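Local coordinates for TqaA (Penicillium aethiopicum, PDB 5DLK), which is a fungal nonribosomal peptide synthetase whose terminal condensation-like domain, the piece described here, takes part in macrocyclization of the peptide and binds phosphopantetheine, at residues A284-S296 and L452-S464. Residues are numbered along the deposited sequence; the frame is centred on the assembly and turned at random. Where two conformers were deposited one is given.
Sequences ATLVKAATALFLS and LANNISAIITKFS
Ala290 and Ile459 mark where the two helices come nearest: the axes of 284-296 and 452-464 pass 8.7 Å apart at 119°, with knobs-into-holes packing between them. The Ala290 methyl is the central knob, set among Ile456, Ile459, Ile460 and Phe463; its small size allows the CA atoms of Ala290 and Ile459 to come within 5.6 Å, and Ala290 CB fits tightly, 3.5 Å from Ile459 CG2. Aliphatic contacts extend the seam, with Leu286 CD2 3.8 Å from Ile460 CG2 and Val287 CG2 beside Ile460 CD1.

Two phenylalanines, one from each helix, supply the other knobs. Phe463 sits among Leu286, Ala289, Ala290 and Leu293; Leu286 CD1 meets its ring edge, Leu293 CD2 comes 3.5 Å from Phe463 CZ, and Ile459 CG2 of its own helix covers one face. With CG anti to the backbone N (chi1 174°), Phe294 reaches across to Leu452, Phe294 CZ lying 3.6 Å from Leu452 CD1; Asn455 OD1 touches the ring edge, while Asn455 ND2 hydrogen-bonds Glu451 OE2. Without the ring, as with an alanine here, the hole among Leu452, Asn455, Ile456 and Ile459 would probably be left unfilled.

Strand 386-390 backs 284-296, strand 265-272 backs 452-464, and helix 346-358 touches both. No hydrogen bond crosses the interface, implying that shape complementarity and apolar burial hold the helices together.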
# COMPACT_ATOMS: atom_id res chain seq x y z
N ALA A 284 9.91 -13.49 -1.75
CA ALA A 284 10.15 -12.16 -2.32
C ALA A 284 11.49 -12.12 -3.07
O ALA A 284 11.59 -11.54 -4.15
CB ALA A 284 10.13 -11.09 -1.23
N THR A 285 12.51 -12.74 -2.48
CA THR A 285 13.82 -12.84 -3.12
C THR A 285 13.76 -13.55 -4.46
O THR A 285 14.34 -13.12 -5.45
CB THR A 285 14.82 -13.56 -2.19
OG1 THR A 285 15.06 -12.70 -1.07
CG2 THR A 285 16.17 -13.82 -2.89
N LEU A 286 13.04 -14.66 -4.47
CA LEU A 286 12.89 -15.44 -5.69
C LEU A 286 12.25 -14.60 -6.81
O LEU A 286 12.73 -14.57 -7.94
CB LEU A 286 12.06 -16.70 -5.41
CG LEU A 286 11.89 -17.68 -6.57
CD1 LEU A 286 13.24 -18.13 -7.09
CD2 LEU A 286 11.10 -18.88 -6.07
N VAL A 287 11.20 -13.86 -6.47
CA VAL A 287 10.55 -13.02 -7.46
C VAL A 287 11.46 -11.88 -7.94
O VAL A 287 11.54 -11.58 -9.13
CB VAL A 287 9.25 -12.41 -6.89
CG1 VAL A 287 8.69 -11.41 -7.87
CG2 VAL A 287 8.25 -13.53 -6.56
N LYS A 288 12.14 -11.24 -7.00
CA LYS A 288 12.99 -10.10 -7.36
C LYS A 288 14.24 -10.54 -8.12
O LYS A 288 14.71 -9.83 -9.02
CB LYS A 288 13.33 -9.30 -6.09
CG LYS A 288 12.05 -8.57 -5.63
CD LYS A 288 12.12 -8.16 -4.17
CE LYS A 288 10.74 -7.61 -3.74
NZ LYS A 288 10.75 -7.16 -2.30
N ALA A 289 14.79 -11.71 -7.77
CA ALA A 289 15.95 -12.24 -8.51
C ALA A 289 15.55 -12.56 -9.93
O ALA A 289 16.32 -12.31 -10.86
CB ALA A 289 16.52 -13.47 -7.84
N ALA A 290 14.36 -13.13 -10.11
CA ALA A 290 13.89 -13.46 -11.45
C ALA A 290 13.75 -12.18 -12.29
O ALA A 290 14.13 -12.13 -13.47
CB ALA A 290 12.54 -14.22 -11.39
N THR A 291 13.21 -11.14 -11.66
CA THR A 291 13.05 -9.85 -12.32
C THR A 291 14.42 -9.26 -12.69
O THR A 291 14.58 -8.69 -13.78
CB THR A 291 12.27 -8.88 -11.42
OG1 THR A 291 10.97 -9.44 -11.16
CG2 THR A 291 12.11 -7.52 -12.10
N ALA A 292 15.40 -9.41 -11.81
CA ALA A 292 16.74 -8.88 -12.09
C ALA A 292 17.38 -9.58 -13.28
O ALA A 292 18.02 -8.93 -14.11
CB ALA A 292 17.65 -9.01 -10.87
N LEU A 293 17.21 -10.89 -13.36
CA LEU A 293 17.79 -11.63 -14.48
C LEU A 293 17.12 -11.21 -15.79
O LEU A 293 17.80 -11.05 -16.82
CB LEU A 293 17.66 -13.14 -14.28
CG LEU A 293 18.34 -13.93 -15.39
CD1 LEU A 293 19.84 -13.63 -15.45
CD2 LEU A 293 18.08 -15.41 -15.18
N PHE A 294 15.80 -11.09 -15.75
CA PHE A 294 15.01 -10.63 -16.89
C PHE A 294 15.56 -9.29 -17.38
O PHE A 294 15.81 -9.10 -18.60
CB PHE A 294 13.52 -10.52 -16.51
CG PHE A 294 12.65 -9.91 -17.60
CD1 PHE A 294 12.07 -10.72 -18.56
CD2 PHE A 294 12.41 -8.54 -17.63
CE1 PHE A 294 11.25 -10.15 -19.56
CE2 PHE A 294 11.61 -7.98 -18.62
CZ PHE A 294 11.04 -8.79 -19.59
N LEU A 295 15.75 -8.35 -16.45
CA LEU A 295 16.26 -7.04 -16.84
C LEU A 295 17.71 -7.10 -17.34
O LEU A 295 18.07 -6.41 -18.29
CB LEU A 295 16.17 -6.06 -15.68
CG LEU A 295 14.75 -5.63 -15.30
CD1 LEU A 295 14.80 -4.80 -14.00
CD2 LEU A 295 14.09 -4.84 -16.41
N SER A 296 18.55 -7.90 -16.69
CA SER A 296 19.95 -7.99 -17.11
C SER A 296 20.03 -8.42 -18.57
O SER A 296 20.82 -7.88 -19.34
CB SER A 296 20.74 -8.96 -16.22
OG SER A 296 20.42 -10.32 -16.47
N LEU A 452 5.44 -10.35 -20.45
CA LEU A 452 6.15 -10.04 -19.22
C LEU A 452 5.75 -11.01 -18.10
O LEU A 452 6.61 -11.57 -17.43
CB LEU A 452 5.88 -8.60 -18.78
CG LEU A 452 6.56 -8.20 -17.48
CD1 LEU A 452 8.08 -8.30 -17.58
CD2 LEU A 452 6.10 -6.79 -17.06
N ALA A 453 4.45 -11.19 -17.89
CA ALA A 453 4.00 -12.09 -16.82
C ALA A 453 4.47 -13.53 -17.09
O ALA A 453 4.86 -14.25 -16.16
CB ALA A 453 2.46 -12.03 -16.68
N ASN A 454 4.42 -13.94 -18.35
CA ASN A 454 4.89 -15.27 -18.74
C ASN A 454 6.38 -15.47 -18.49
O ASN A 454 6.79 -16.49 -17.94
CB ASN A 454 4.59 -15.52 -20.21
CG ASN A 454 3.13 -15.90 -20.44
OD1 ASN A 454 2.41 -16.23 -19.48
ND2 ASN A 454 2.68 -15.85 -21.69
N ASN A 455 7.18 -14.51 -18.93
CA ASN A 455 8.64 -14.63 -18.78
C ASN A 455 9.08 -14.64 -17.32
O ASN A 455 9.89 -15.48 -16.90
CB ASN A 455 9.35 -13.47 -19.48
CG ASN A 455 9.24 -13.52 -21.00
OD1 ASN A 455 9.53 -12.52 -21.66
ND2 ASN A 455 8.79 -14.65 -21.54
N ILE A 456 8.57 -13.69 -16.55
CA ILE A 456 8.89 -13.60 -15.12
C ILE A 456 8.49 -14.90 -14.42
O ILE A 456 9.28 -15.46 -13.67
CB ILE A 456 8.17 -12.41 -14.43
CG1 ILE A 456 8.64 -11.06 -15.00
CG2 ILE A 456 8.40 -12.44 -12.92
CD1 ILE A 456 10.14 -10.79 -14.82
N SER A 457 7.28 -15.38 -14.67
CA SER A 457 6.85 -16.62 -14.03
C SER A 457 7.71 -17.82 -14.47
O SER A 457 8.01 -18.67 -13.64
CB SER A 457 5.36 -16.88 -14.28
OG SER A 457 5.11 -17.10 -15.66
N ALA A 458 8.12 -17.86 -15.73
CA ALA A 458 8.96 -18.95 -16.23
C ALA A 458 10.31 -18.99 -15.53
O ALA A 458 10.83 -20.05 -15.21
CB ALA A 458 9.15 -18.83 -17.75
N ILE A 459 10.90 -17.81 -15.34
CA ILE A 459 12.18 -17.71 -14.64
C ILE A 459 12.04 -18.14 -13.19
O ILE A 459 12.89 -18.89 -12.69
CB ILE A 459 12.75 -16.27 -14.71
CG1 ILE A 459 13.04 -15.89 -16.16
CG2 ILE A 459 14.06 -16.16 -13.87
CD1 ILE A 459 13.03 -14.38 -16.39
N ILE A 460 10.98 -17.70 -12.52
CA ILE A 460 10.76 -18.10 -11.12
C ILE A 460 10.72 -19.63 -11.02
O ILE A 460 11.36 -20.24 -10.16
CB ILE A 460 9.45 -17.51 -10.57
CG1 ILE A 460 9.57 -15.98 -10.41
CG2 ILE A 460 9.11 -18.15 -9.23
CD1 ILE A 460 8.22 -15.27 -10.09
N THR A 461 9.91 -20.25 -11.88
CA THR A 461 9.82 -21.72 -11.85
C THR A 461 11.16 -22.39 -12.20
O THR A 461 11.53 -23.39 -11.59
CB THR A 461 8.74 -22.22 -12.81
OG1 THR A 461 7.47 -21.73 -12.35
CG2 THR A 461 8.72 -23.74 -12.82
N LYS A 462 11.90 -21.83 -13.14
CA LYS A 462 13.19 -22.41 -13.49
C LYS A 462 14.18 -22.32 -12.32
O LYS A 462 14.89 -23.27 -12.01
CB LYS A 462 13.76 -21.71 -14.73
CG LYS A 462 15.00 -22.39 -15.31
CD LYS A 462 15.12 -22.12 -16.81
CE LYS A 462 13.86 -22.57 -17.55
NZ LYS A 462 14.00 -22.41 -19.03
N PHE A 463 14.20 -21.16 -11.65
CA PHE A 463 15.06 -20.98 -10.48
C PHE A 463 14.74 -22.01 -9.39
O PHE A 463 15.64 -22.59 -8.78
CB PHE A 463 14.89 -19.57 -9.91
CG PHE A 463 15.64 -18.48 -10.65
CD1 PHE A 463 16.35 -18.74 -11.80
CD2 PHE A 463 15.62 -17.18 -10.16
CE1 PHE A 463 17.02 -17.72 -12.49
CE2 PHE A 463 16.30 -16.15 -10.82
CZ PHE A 463 17.01 -16.41 -11.96
N SER A 464 13.45 -22.22 -9.17
CA SER A 464 12.93 -23.13 -8.16
C SER A 464 13.30 -24.58 -8.47
O SER A 464 13.71 -25.35 -7.59
CB SER A 464 11.40 -22.97 -8.07
OG SER A 464 10.81 -23.98 -7.28